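Local coordinates for periplasmic molybdate-binding protein (Azotobacter vinelandii, PDB 1ATG), which binds the oxyanions molybdate and tungstate in the periplasm, probably handing molybdate to an ABC transporter for uptake, at residues Thr6-Leu11 / Asn144-Ala149; Gly34-Val39 / Phe52-Glu57; Leu82-Ala87 / Leu160-Leu165; Ile107-Pro112 / Glu138-Ala143; Ala164-Ile169 / Lys223-Val228. All blocks are in the same frame, centred on the assembly; numbering follows the deposited sequence. Where two conformers were deposited one is given.

Contact 1 (Thr6-Leu11 / Asn144-Ala149). With WO4 (tungstate(VI)ion), chain B; SO4 (sulfate ion), chain D.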
# COMPACT_ATOMS: atom_id res chain seq x y z
N THR A 6 4.59 -7.13 5.17
CA THR A 6 3.65 -6.12 4.71
C THR A 6 3.76 -5.84 3.23
O THR A 6 4.83 -5.82 2.64
CB THR A 6 3.82 -4.82 5.50
OG1 THR A 6 2.81 -3.87 5.09
CG2 THR A 6 5.17 -4.14 5.28
N ALA A 7 2.61 -5.54 2.64
CA ALA A 7 2.53 -4.93 1.31
C ALA A 7 3.41 -3.68 1.39
O ALA A 7 3.40 -2.95 2.39
CB ALA A 7 1.09 -4.58 1.01
N THR A 8 4.11 -3.37 0.30
CA THR A 8 5.07 -2.29 0.31
C THR A 8 4.48 -0.93 0.63
O THR A 8 5.21 -0.14 1.23
CB THR A 8 5.89 -2.15 -0.99
OG1 THR A 8 5.08 -1.69 -2.06
CG2 THR A 8 6.58 -3.44 -1.37
N ASN A 9 3.24 -0.63 0.28
CA ASN A 9 2.72 0.69 0.60
C ASN A 9 2.85 1.05 2.08
O ASN A 9 2.97 2.23 2.41
CB ASN A 9 1.24 0.81 0.22
CG ASN A 9 0.29 0.17 1.21
OD1 ASN A 9 -0.26 0.79 2.14
ND2 ASN A 9 0.10 -1.15 1.04
N PHE A 10 2.69 0.04 2.94
CA PHE A 10 2.56 0.22 4.37
C PHE A 10 3.86 0.09 5.12
O PHE A 10 3.88 0.20 6.36
CB PHE A 10 1.54 -0.81 4.88
CG PHE A 10 0.91 -0.55 6.23
CD1 PHE A 10 0.18 0.59 6.48
CD2 PHE A 10 1.06 -1.49 7.25
CE1 PHE A 10 -0.41 0.79 7.72
CE2 PHE A 10 0.48 -1.28 8.50
CZ PHE A 10 -0.24 -0.13 8.72
N LEU A 11 4.97 -0.09 4.41
CA LEU A 11 6.25 -0.30 5.09
C LEU A 11 6.64 0.80 6.04
O LEU A 11 6.94 0.54 7.22
CB LEU A 11 7.36 -0.50 4.05
CG LEU A 11 8.78 -0.69 4.61
CD1 LEU A 11 8.87 -1.89 5.54
CD2 LEU A 11 9.76 -0.85 3.46
N ASN A 144 7.35 -3.27 -9.88
CA ASN A 144 6.98 -4.55 -9.28
C ASN A 144 6.30 -4.41 -7.93
O ASN A 144 5.90 -5.42 -7.36
CB ASN A 144 8.16 -5.51 -9.22
CG ASN A 144 9.24 -5.06 -8.26
OD1 ASN A 144 9.11 -4.11 -7.50
ND2 ASN A 144 10.36 -5.80 -8.30
N SER A 145 6.10 -3.17 -7.47
CA SER A 145 5.44 -2.89 -6.20
C SER A 145 5.19 -1.38 -6.17
O SER A 145 5.83 -0.65 -6.93
CB SER A 145 6.31 -3.28 -5.02
OG SER A 145 7.37 -2.37 -4.86
N VAL A 146 4.32 -0.93 -5.25
CA VAL A 146 4.17 0.52 -5.13
C VAL A 146 5.38 1.13 -4.47
O VAL A 146 5.70 2.31 -4.68
CB VAL A 146 2.84 0.93 -4.50
CG1 VAL A 146 2.81 0.75 -3.00
CG2 VAL A 146 2.49 2.38 -4.85
N GLY A 147 6.14 0.37 -3.69
CA GLY A 147 7.43 0.81 -3.18
C GLY A 147 8.35 1.19 -4.35
O GLY A 147 8.97 2.25 -4.37
N GLN A 148 8.41 0.34 -5.37
CA GLN A 148 9.23 0.65 -6.54
C GLN A 148 8.64 1.79 -7.36
O GLN A 148 9.39 2.66 -7.81
CB GLN A 148 9.44 -0.60 -7.40
CG GLN A 148 10.28 -0.33 -8.64
CD GLN A 148 10.66 -1.61 -9.36
OE1 GLN A 148 9.91 -2.19 -10.14
NE2 GLN A 148 11.88 -2.09 -9.07
N ALA A 149 7.31 1.89 -7.52
CA ALA A 149 6.72 3.02 -8.23
C ALA A 149 7.11 4.33 -7.53
O ALA A 149 7.46 5.30 -8.19
CB ALA A 149 5.22 2.86 -8.31
W WO4 B . 1.38 -2.89 -2.84
O1 WO4 B . 3.02 -2.76 -3.51
O2 WO4 B . 1.26 -2.07 -1.32
O3 WO4 B . 0.18 -2.18 -3.93
O4 WO4 B . 0.93 -4.59 -2.58
S SO4 D . 13.68 0.40 -6.58
O1 SO4 D . 14.88 0.77 -5.76
O2 SO4 D . 13.32 1.56 -7.44
O3 SO4 D . 12.54 0.06 -5.67
O4 SO4 D . 14.00 -0.79 -7.44
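T8 and G147 bring their CA atoms to 5.2 Å where the 3-10 turn that follows strand 2-7 faces the first turn of helix 146-154. The arrangement illustrates how a two-domain periplasmic binding protein holds an oxyanion: loops and a helix N-terminus from the two sides converge on tungstate with neutral donors. T8 OG1 is the junction. It accepts G147 N at 2.8 Å, with a bent N-H...O angle of 147°, and donates its own hydrogen bond to tungstate O1. The hydroxyl stands between the backbone N and the carbonyl carbon (chi1 69°), which turns it toward the helix while the methyl CG2 touches the S145 side chain. V146 N also meets O1, at 2.8 Å and almost straight (174°), so one oxygen is gripped from both segments. N9 alone holds O2 twice, through its backbone N and, at 2.8 Å, its amide ND2. Hydrogen bonds from Y227 and Q192 to N9 OD1 fix which way that amide faces. S145 caps the helix, its OG accepting Q148 N. Beside the tungstate-binding N-H groups, V146 CG1 packs 3.6 Å from N9 CB.

Contact 2 (Gly34-Val39 / Phe52-Glu57). With WO4 (tungstate(VI)ion), chain B.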
# COMPACT_ATOMS: atom_id res chain seq x y z
N GLY A 34 6.86 -6.72 0.52
CA GLY A 34 6.84 -7.05 -0.91
C GLY A 34 5.46 -6.69 -1.42
O GLY A 34 4.62 -6.19 -0.64
N SER A 35 5.18 -6.86 -2.71
CA SER A 35 3.87 -6.62 -3.26
C SER A 35 2.91 -7.65 -2.67
O SER A 35 3.32 -8.79 -2.38
CB SER A 35 3.90 -6.73 -4.79
OG SER A 35 4.49 -5.56 -5.31
N SER A 36 1.64 -7.30 -2.60
CA SER A 36 0.65 -8.18 -1.98
C SER A 36 0.54 -9.54 -2.63
O SER A 36 0.47 -10.57 -1.93
CB SER A 36 -0.73 -7.50 -2.01
OG SER A 36 -0.71 -6.32 -1.20
N GLY A 37 0.57 -9.61 -3.96
CA GLY A 37 0.46 -10.87 -4.69
C GLY A 37 1.58 -11.83 -4.33
O GLY A 37 1.36 -12.95 -3.86
N PRO A 38 2.83 -11.43 -4.55
CA PRO A 38 3.98 -12.27 -4.24
C PRO A 38 4.02 -12.65 -2.77
O PRO A 38 4.39 -13.80 -2.45
CB PRO A 38 5.20 -11.48 -4.67
CG PRO A 38 4.70 -10.40 -5.54
CD PRO A 38 3.24 -10.20 -5.26
N VAL A 39 3.67 -11.74 -1.86
CA VAL A 39 3.66 -12.10 -0.44
C VAL A 39 2.62 -13.18 -0.18
O VAL A 39 2.92 -14.15 0.55
CB VAL A 39 3.47 -10.88 0.46
CG1 VAL A 39 3.27 -11.29 1.92
CG2 VAL A 39 4.65 -9.93 0.36
N PHE A 52 0.40 -10.90 8.31
CA PHE A 52 0.47 -10.35 6.96
C PHE A 52 -0.50 -9.16 6.85
O PHE A 52 -1.68 -9.29 7.09
CB PHE A 52 0.09 -11.42 5.93
CG PHE A 52 -0.13 -10.98 4.51
CD1 PHE A 52 0.62 -10.01 3.86
CD2 PHE A 52 -1.13 -11.61 3.79
CE1 PHE A 52 0.36 -9.69 2.54
CE2 PHE A 52 -1.39 -11.29 2.46
CZ PHE A 52 -0.63 -10.32 1.84
N PHE A 53 0.07 -8.02 6.42
CA PHE A 53 -0.67 -6.83 6.07
C PHE A 53 -0.73 -6.74 4.53
O PHE A 53 0.30 -6.49 3.89
CB PHE A 53 -0.01 -5.56 6.61
CG PHE A 53 -0.09 -5.45 8.10
CD1 PHE A 53 -1.23 -5.02 8.74
CD2 PHE A 53 1.01 -5.79 8.88
CE1 PHE A 53 -1.31 -4.93 10.11
CE2 PHE A 53 0.96 -5.69 10.26
CZ PHE A 53 -0.21 -5.26 10.87
N SER A 54 -1.90 -6.96 3.98
CA SER A 54 -2.03 -6.85 2.53
C SER A 54 -2.45 -5.44 2.12
O SER A 54 -2.96 -4.68 2.99
CB SER A 54 -3.09 -7.84 2.04
OG SER A 54 -3.09 -7.87 0.62
N ALA A 55 -2.36 -5.09 0.84
CA ALA A 55 -2.90 -3.84 0.34
C ALA A 55 -4.32 -4.05 -0.20
O ALA A 55 -4.89 -3.11 -0.75
CB ALA A 55 -2.02 -3.25 -0.75
N ASP A 56 -4.89 -5.24 -0.04
CA ASP A 56 -6.24 -5.52 -0.49
C ASP A 56 -6.93 -6.45 0.51
O ASP A 56 -6.43 -6.78 1.57
CB ASP A 56 -6.25 -6.14 -1.89
CG ASP A 56 -5.65 -7.51 -2.02
OD1 ASP A 56 -5.32 -8.19 -1.04
OD2 ASP A 56 -5.46 -7.92 -3.21
N GLU A 57 -8.15 -6.83 0.15
CA GLU A 57 -8.97 -7.78 0.87
C GLU A 57 -8.82 -9.16 0.24
O GLU A 57 -8.87 -10.18 0.93
CB GLU A 57 -10.45 -7.42 0.83
CG GLU A 57 -10.81 -6.02 1.26
CD GLU A 57 -12.29 -5.88 1.57
OE1 GLU A 57 -12.66 -6.25 2.71
OE2 GLU A 57 -13.04 -5.44 0.69
W WO4 B . 1.38 -2.89 -2.84
O1 WO4 B . 3.02 -2.76 -3.51
O2 WO4 B . 1.26 -2.07 -1.32
O3 WO4 B . 0.18 -2.18 -3.93
O4 WO4 B . 0.93 -4.59 -2.58
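The ring of F52 is approached obliquely by V39, whose CG1 comes to 3.4 Å from F52 CE1, while the carbonyl O of S36 stands farther off, near F52 CZ. One face of the ring carries the backbone N of S54, 3.8 Å above the plane and displaced from the ring centre. V39 gets there because CG1 is anti to its backbone N (chi1 172°), which swings that methyl off the helix and toward the strand. The second flat group is the D56 carboxylate: S54 OG donates to D56 OD1 at 2.8 Å from well above the carboxylate plane, and the same oxygen caps the next helix by accepting S59 N.

S36 carries the polar half. Its OG accepts A55 N at 2.9 Å (159°) and donates to tungstate O4 at 2.8 Å, so the strand-end loop sets the hydroxyl for the ligand. The S36 backbone N, at the N-terminus of helix 36-44, meets O4 as well, so one residue binds that oxygen through main chain and side chain. Reduced to an alanine here, the site would probably lose the acceptor for A55 N and hold O4 on this side by the S36 backbone alone.

The contact belongs to a beta-alpha-beta crossover: helix 36-44 joins strand 29-34 to strand 51-53, which flank strand 2-7 in parallel. Strand 191-196 runs antiparallel along the other side of 51-53, helix 58-65 packs on F52, and P116 of helix 116-127 meets S36 and A55.

Contact 3 (Leu82-Ala87 / Leu160-Leu165)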
# COMPACT_ATOMS: atom_id res chain seq x y z
N LEU A 82 -4.97 6.69 -3.04
CA LEU A 82 -4.13 6.75 -4.23
C LEU A 82 -3.78 8.18 -4.56
O LEU A 82 -4.61 9.10 -4.47
CB LEU A 82 -4.93 6.16 -5.39
CG LEU A 82 -4.19 6.09 -6.73
CD1 LEU A 82 -3.05 5.08 -6.71
CD2 LEU A 82 -5.20 5.70 -7.81
N VAL A 83 -2.54 8.40 -5.01
CA VAL A 83 -2.10 9.72 -5.40
C VAL A 83 -1.32 9.67 -6.71
O VAL A 83 -0.47 8.76 -6.89
CB VAL A 83 -1.17 10.39 -4.36
CG1 VAL A 83 -1.12 11.90 -4.62
CG2 VAL A 83 -1.57 10.14 -2.92
N LEU A 84 -1.61 10.58 -7.61
CA LEU A 84 -0.75 10.80 -8.77
C LEU A 84 0.29 11.83 -8.31
O LEU A 84 -0.07 12.91 -7.81
CB LEU A 84 -1.55 11.38 -9.93
CG LEU A 84 -0.70 11.74 -11.16
CD1 LEU A 84 -0.11 10.49 -11.81
CD2 LEU A 84 -1.54 12.51 -12.16
N TRP A 85 1.56 11.48 -8.41
CA TRP A 85 2.62 12.31 -7.86
C TRP A 85 3.70 12.52 -8.90
O TRP A 85 3.96 11.69 -9.76
CB TRP A 85 3.21 11.55 -6.66
CG TRP A 85 4.27 12.28 -5.88
CD1 TRP A 85 4.21 13.56 -5.41
CD2 TRP A 85 5.54 11.76 -5.50
NE1 TRP A 85 5.38 13.86 -4.74
CE2 TRP A 85 6.22 12.78 -4.79
CE3 TRP A 85 6.19 10.54 -5.67
CZ2 TRP A 85 7.49 12.60 -4.26
CZ3 TRP A 85 7.46 10.37 -5.13
CH2 TRP A 85 8.09 11.40 -4.42
N SER A 86 4.36 13.67 -8.78
CA SER A 86 5.59 13.94 -9.47
C SER A 86 6.55 14.60 -8.46
O SER A 86 6.11 15.42 -7.64
CB SER A 86 5.44 14.86 -10.68
OG SER A 86 6.71 15.16 -11.28
N ALA A 87 7.83 14.33 -8.60
CA ALA A 87 8.83 15.05 -7.82
C ALA A 87 8.91 16.50 -8.33
O ALA A 87 9.43 17.36 -7.60
CB ALA A 87 10.20 14.39 -7.92
N LEU A 160 6.00 10.91 -13.72
CA LEU A 160 4.79 10.74 -12.93
C LEU A 160 4.79 9.37 -12.29
O LEU A 160 5.39 8.44 -12.83
CB LEU A 160 3.54 10.83 -13.82
CG LEU A 160 3.33 12.12 -14.60
CD1 LEU A 160 2.00 12.03 -15.35
CD2 LEU A 160 3.34 13.36 -13.71
N GLY A 161 3.97 9.22 -11.25
CA GLY A 161 3.77 7.89 -10.68
C GLY A 161 2.48 7.84 -9.88
O GLY A 161 2.03 8.84 -9.34
N PHE A 162 1.91 6.64 -9.82
CA PHE A 162 0.77 6.37 -8.94
C PHE A 162 1.31 5.70 -7.69
O PHE A 162 1.90 4.61 -7.73
CB PHE A 162 -0.28 5.50 -9.61
CG PHE A 162 -1.29 6.24 -10.43
CD1 PHE A 162 -2.11 7.20 -9.85
CD2 PHE A 162 -1.43 6.00 -11.79
CE1 PHE A 162 -3.05 7.87 -10.60
CE2 PHE A 162 -2.38 6.66 -12.54
CZ PHE A 162 -3.19 7.61 -11.96
N VAL A 163 1.18 6.41 -6.55
CA VAL A 163 1.77 5.99 -5.29
C VAL A 163 0.76 6.03 -4.16
O VAL A 163 -0.39 6.44 -4.36
CB VAL A 163 2.99 6.87 -4.95
CG1 VAL A 163 4.06 6.86 -6.05
CG2 VAL A 163 2.57 8.31 -4.66
N ALA A 164 1.17 5.60 -2.99
CA ALA A 164 0.34 5.66 -1.80
C ALA A 164 0.59 6.98 -1.10
O ALA A 164 1.72 7.45 -0.96
CB ALA A 164 0.69 4.51 -0.86
N LEU A 165 -0.45 7.57 -0.52
CA LEU A 165 -0.28 8.83 0.21
C LEU A 165 0.73 8.69 1.32
O LEU A 165 1.56 9.57 1.57
CB LEU A 165 -1.63 9.29 0.75
CG LEU A 165 -1.60 10.57 1.62
CD1 LEU A 165 -0.96 11.74 0.90
CD2 LEU A 165 -3.02 10.94 2.05
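W85 N donates to G161 O at 2.8 Å and receives G161 N on its own carbonyl in return, the second bond being more bent (138°). V83 and V163 form the next hydrogen-bonded antiparallel pair, with V163 N 2.9 Å from V83 O and V83 N closing the ring on V163 O. Between these pairs the CA hydrogens of F162 and L84 point at the carbonyls of V83 and G161. Strands 75-86 and 160-164 are thereby antiparallel neighbours in the mixed sheet, with 107-110 beyond 160-164.

L84 and F162 form a non-hydrogen-bonded pair. L84 CG lies trans to the main-chain N (chi1 176°), which carries CD1 over one face of the phenyl ring, 4.2 Å from its centroid, a CH-pi contact. L82 CD1 reaches the same ring at F162 CD1, 3.9 Å away, and V124 of helix 116-127 packs on it too. On the opposite face of the sheet, W85 CB touches V163 CG2 at 3.9 Å, and V83 CG2 rests on L165 CB. The H150 ring meets the indole with the two planes nearly parallel; W85 NE1 bonds to P176 O.

Main chain thus does all the polar work across these buried strands, fixing the alignment, while apolar groups fill both faces.

Contact 4 (Ile107-Pro112 / Glu138-Ala143)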
# COMPACT_ATOMS: atom_id res chain seq x y z
N ILE A 107 5.06 7.24 -16.77
CA ILE A 107 4.34 7.17 -15.50
C ILE A 107 4.60 5.80 -14.91
O ILE A 107 4.40 4.75 -15.57
CB ILE A 107 2.83 7.43 -15.70
CG1 ILE A 107 2.13 7.37 -14.33
CG2 ILE A 107 2.16 6.51 -16.71
CD1 ILE A 107 0.71 7.92 -14.37
N ALA A 108 5.08 5.76 -13.68
CA ALA A 108 5.34 4.53 -12.95
C ALA A 108 4.05 4.01 -12.34
O ALA A 108 3.42 4.71 -11.52
CB ALA A 108 6.40 4.74 -11.88
N ILE A 109 3.63 2.82 -12.76
CA ILE A 109 2.41 2.21 -12.21
C ILE A 109 2.77 0.81 -11.79
O ILE A 109 3.30 0.02 -12.59
CB ILE A 109 1.23 2.19 -13.19
CG1 ILE A 109 1.00 3.60 -13.76
CG2 ILE A 109 -0.01 1.62 -12.52
CD1 ILE A 109 -0.20 3.77 -14.64
N SER A 110 2.51 0.47 -10.53
CA SER A 110 2.85 -0.89 -10.09
C SER A 110 1.97 -1.89 -10.85
O SER A 110 0.85 -1.61 -11.28
CB SER A 110 2.80 -1.05 -8.59
OG SER A 110 1.58 -0.69 -8.01
N ASN A 111 2.51 -3.08 -11.03
CA ASN A 111 1.85 -4.15 -11.79
C ASN A 111 0.49 -4.44 -11.20
O ASN A 111 0.45 -4.93 -10.07
CB ASN A 111 2.80 -5.35 -11.71
CG ASN A 111 2.29 -6.57 -12.44
OD1 ASN A 111 1.13 -6.66 -12.79
ND2 ASN A 111 3.22 -7.50 -12.72
N PRO A 112 -0.59 -4.24 -11.92
CA PRO A 112 -1.92 -4.37 -11.35
C PRO A 112 -2.32 -5.79 -11.01
O PRO A 112 -3.23 -5.98 -10.20
CB PRO A 112 -2.83 -3.71 -12.38
CG PRO A 112 -2.10 -3.92 -13.67
CD PRO A 112 -0.65 -3.69 -13.30
N GLU A 138 3.58 3.44 -24.95
CA GLU A 138 4.64 2.90 -24.11
C GLU A 138 5.06 3.88 -23.03
O GLU A 138 6.24 3.99 -22.65
CB GLU A 138 5.82 2.43 -24.98
CG GLU A 138 5.41 1.30 -25.92
CD GLU A 138 6.59 0.65 -26.61
OE1 GLU A 138 7.50 1.38 -27.06
OE2 GLU A 138 6.61 -0.60 -26.71
N ARG A 139 4.10 4.63 -22.51
CA ARG A 139 4.41 5.59 -21.45
C ARG A 139 4.25 5.03 -20.07
O ARG A 139 4.74 5.66 -19.12
CB ARG A 139 3.60 6.86 -21.68
CG ARG A 139 4.20 7.53 -22.93
CD ARG A 139 3.33 8.66 -23.40
NE ARG A 139 3.37 9.82 -22.53
CZ ARG A 139 2.50 10.81 -22.64
NH1 ARG A 139 1.53 10.74 -23.55
NH2 ARG A 139 2.57 11.87 -21.87
N ILE A 140 3.61 3.89 -19.92
CA ILE A 140 3.46 3.30 -18.60
C ILE A 140 4.63 2.37 -18.34
O ILE A 140 4.93 1.51 -19.18
CB ILE A 140 2.14 2.51 -18.48
CG1 ILE A 140 0.94 3.43 -18.69
CG2 ILE A 140 2.07 1.79 -17.15
CD1 ILE A 140 -0.37 2.69 -18.87
N VAL A 141 5.31 2.58 -17.23
CA VAL A 141 6.45 1.74 -16.87
C VAL A 141 6.00 0.90 -15.68
O VAL A 141 5.66 1.43 -14.62
CB VAL A 141 7.71 2.56 -16.58
CG1 VAL A 141 8.89 1.65 -16.24
CG2 VAL A 141 8.07 3.40 -17.80
N GLU A 142 5.93 -0.41 -15.89
CA GLU A 142 5.45 -1.32 -14.87
C GLU A 142 6.47 -1.48 -13.77
O GLU A 142 7.64 -1.81 -13.98
CB GLU A 142 5.16 -2.66 -15.56
CG GLU A 142 4.40 -3.64 -14.67
CD GLU A 142 4.28 -4.99 -15.38
OE1 GLU A 142 5.29 -5.72 -15.37
OE2 GLU A 142 3.21 -5.27 -15.93
N ALA A 143 6.09 -1.19 -12.53
CA ALA A 143 6.90 -1.36 -11.34
C ALA A 143 6.46 -2.64 -10.64
O ALA A 143 5.30 -3.03 -10.79
CB ALA A 143 6.77 -0.15 -10.43
O HOH W 1 1.09 -7.48 -15.47
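I107 and R139 start the hydrogen bonding of two parallel neighbours, strands 107-110 and 140-143, joined by a beta-alpha-beta crossover that runs through helices 116-127 and 131-136. Five backbone bonds alternate between them: I107 N to R139 O at 2.8 Å, then V141 N to I107 O, I109 N to V141 O, A143 N to I109 O, and finally N111 N to A143 O at 2.8 Å, just past the strand end. CA-H...O contacts fill in between, for example S110 CA to A143 O at 3.3 Å.

The apolar contacts lie on the face shared by I107, I109 and I140. I107 CG2 runs alongside I140 CG1 at 3.9 Å, whereas I109 crosses I140 at an angle, CD1 against CG2. L125 of helix 116-127 and L134 of helix 131-136 pack on I140 there.

The polar side chains meet at the C-terminal end. N111 extends with its CG directly opposite the backbone N (chi1 180°), laying its amide beside E142, the amide and carboxylate planes stacked only 7° apart and N111 CB 3.8 Å from E142 CG. Water 1 bridges them, donating to N111 OD1 at 2.8 Å and to E142 OE2 at 3.1 Å. N111 OD1 also accepts Q113 N. Were N111 an alanine, the water and Q113 N would probably each lose an acceptor, and the E142 carboxylate its stacked neighbour.

Main-chain bonds therefore set the strand alignment, the isoleucines pack on the side toward helices 116-127 and 131-136, and a flat amide-carboxylate stack and one bridging water join N111 to E142.

Contact 5 (Ala164-Ile169 / Lys223-Val228). With EDO (1,2-ethanediol), chain E.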
# COMPACT_ATOMS: atom_id res chain seq x y z
N ALA A 164 1.17 5.60 -2.99
CA ALA A 164 0.34 5.66 -1.80
C ALA A 164 0.59 6.98 -1.10
O ALA A 164 1.72 7.45 -0.96
CB ALA A 164 0.69 4.51 -0.86
N LEU A 165 -0.45 7.57 -0.52
CA LEU A 165 -0.28 8.83 0.21
C LEU A 165 0.73 8.69 1.32
O LEU A 165 1.56 9.57 1.57
CB LEU A 165 -1.63 9.29 0.75
CG LEU A 165 -1.60 10.57 1.62
CD1 LEU A 165 -0.96 11.74 0.90
CD2 LEU A 165 -3.02 10.94 2.05
N ALA A 166 0.74 7.57 2.05
CA ALA A 166 1.67 7.36 3.15
C ALA A 166 3.11 7.51 2.73
O ALA A 166 3.96 7.88 3.54
CB ALA A 166 1.47 5.96 3.73
N GLN A 167 3.46 7.20 1.48
CA GLN A 167 4.83 7.27 1.01
C GLN A 167 5.32 8.68 0.78
O GLN A 167 6.54 8.89 0.64
CB GLN A 167 4.97 6.48 -0.30
CG GLN A 167 4.70 5.00 -0.13
CD GLN A 167 4.64 4.34 -1.50
OE1 GLN A 167 3.90 4.77 -2.37
NE2 GLN A 167 5.43 3.28 -1.69
N ILE A 168 4.43 9.66 0.68
CA ILE A 168 4.83 11.02 0.33
C ILE A 168 4.41 12.08 1.32
O ILE A 168 4.96 13.20 1.29
CB ILE A 168 4.34 11.41 -1.09
CG1 ILE A 168 2.82 11.43 -1.20
CG2 ILE A 168 4.96 10.49 -2.14
CD1 ILE A 168 2.32 11.82 -2.58
N ILE A 169 3.48 11.78 2.21
CA ILE A 169 3.01 12.78 3.19
C ILE A 169 4.10 12.98 4.22
O ILE A 169 4.76 12.07 4.66
CB ILE A 169 1.65 12.36 3.77
CG1 ILE A 169 1.02 13.53 4.55
CG2 ILE A 169 1.78 11.15 4.69
CD1 ILE A 169 -0.43 13.27 4.92
N LYS A 223 -3.70 7.10 10.76
CA LYS A 223 -4.34 8.29 10.21
C LYS A 223 -3.35 9.39 9.87
O LYS A 223 -3.51 10.10 8.88
CB LYS A 223 -5.39 8.85 11.19
CG LYS A 223 -6.61 7.96 11.26
CD LYS A 223 -7.77 8.61 11.99
CE LYS A 223 -8.98 7.68 12.08
NZ LYS A 223 -10.18 8.45 12.53
N ALA A 224 -2.28 9.53 10.65
CA ALA A 224 -1.26 10.53 10.36
C ALA A 224 -0.55 10.24 9.05
O ALA A 224 -0.04 11.15 8.38
CB ALA A 224 -0.26 10.65 11.51
N ALA A 225 -0.51 8.97 8.64
CA ALA A 225 0.06 8.56 7.37
C ALA A 225 -0.93 8.69 6.23
O ALA A 225 -0.61 8.30 5.09
CB ALA A 225 0.59 7.14 7.47
N GLY A 226 -2.11 9.20 6.48
CA GLY A 226 -3.09 9.51 5.46
C GLY A 226 -4.11 8.43 5.17
O GLY A 226 -4.98 8.62 4.31
N TYR A 227 -4.05 7.31 5.89
CA TYR A 227 -5.03 6.25 5.70
C TYR A 227 -6.33 6.62 6.43
O TYR A 227 -6.30 7.40 7.41
CB TYR A 227 -4.55 4.93 6.31
CG TYR A 227 -3.30 4.37 5.65
CD1 TYR A 227 -3.38 3.60 4.51
CD2 TYR A 227 -2.05 4.61 6.19
CE1 TYR A 227 -2.26 3.06 3.89
CE2 TYR A 227 -0.91 4.10 5.59
CZ TYR A 227 -1.02 3.34 4.44
OH TYR A 227 0.15 2.87 3.88
N VAL A 228 -7.43 6.02 6.01
CA VAL A 228 -8.66 6.13 6.79
C VAL A 228 -8.94 4.78 7.43
O VAL A 228 -8.28 3.77 7.13
CB VAL A 228 -9.86 6.58 5.96
CG1 VAL A 228 -9.67 7.97 5.42
CG2 VAL A 228 -10.12 5.63 4.84
C1 EDO E . 3.36 10.77 9.33
O1 EDO E . 4.76 10.44 9.88
C2 EDO E . 3.35 11.58 8.02
O2 EDO E . 4.56 11.10 7.15
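A166 CA sits only 3.1 Å from A225 O, yet no hydrogen bond joins the two segments: the nearby A166 N has too poor an angle, and what remains is a CA-H...O contact bent to 124°. The carbonyl belongs to a Schellman motif that ends helix 216-224, in which G226 leaves the helix with positive phi and sends its N back to K223 O. Facing it is the turn after strand 160-164.

G226 fits this turn for two reasons. A CB would collide with the carbonyl O of A225, and it would also clash with L165 CD2, which already lies 3.7 Å from G226 CA. The methyl of A166 fills the middle, 4.0 Å from A225 CB and 3.5 Å from Y227 CE2, touching the ring obliquely. The Y227 hydroxyl runs on past that methyl to bond with N9 of the anion pocket, while F10 meets the ring edge-to-face. Q167 turns the other way, its OE1 accepting A164 N at 2.9 Å and its NE2 reaching V146 O, so each segment has a side chain bonded to a pocket residue.

I169 completes the outer side. Its CG1 points opposite the backbone N (chi1 -168°), sending CD1 toward A224 O, and CG2 lies against A225 O. Here a 1,2-ethanediol, probably from the crystallisation liquor, donates from its O2 to I169 O at 2.7 Å.

In the fold
Contacts 1 and 2, with centres 9 Å apart, both touch the tungstate: the first grips O1 and O2, the second O4, and Y117 N adds a further bond. A7 N bonds to F53 O at 2.8 Å, tying them through neighbouring strands. Contacts 3 and 4 stand behind the second-domain side of the pocket, their centres 12 Å apart; A108 links them, pairing with L160 and F162 across the sheet. S110 of contact 4 packs against S145 and V146 of contact 1. Contact 5 shares A164 and L165 with contact 3 and reaches contact 1 through Y227 OH to N9 OD1, 2.7 Å. Pocket, sheet and C-terminal turn thus form one connected system.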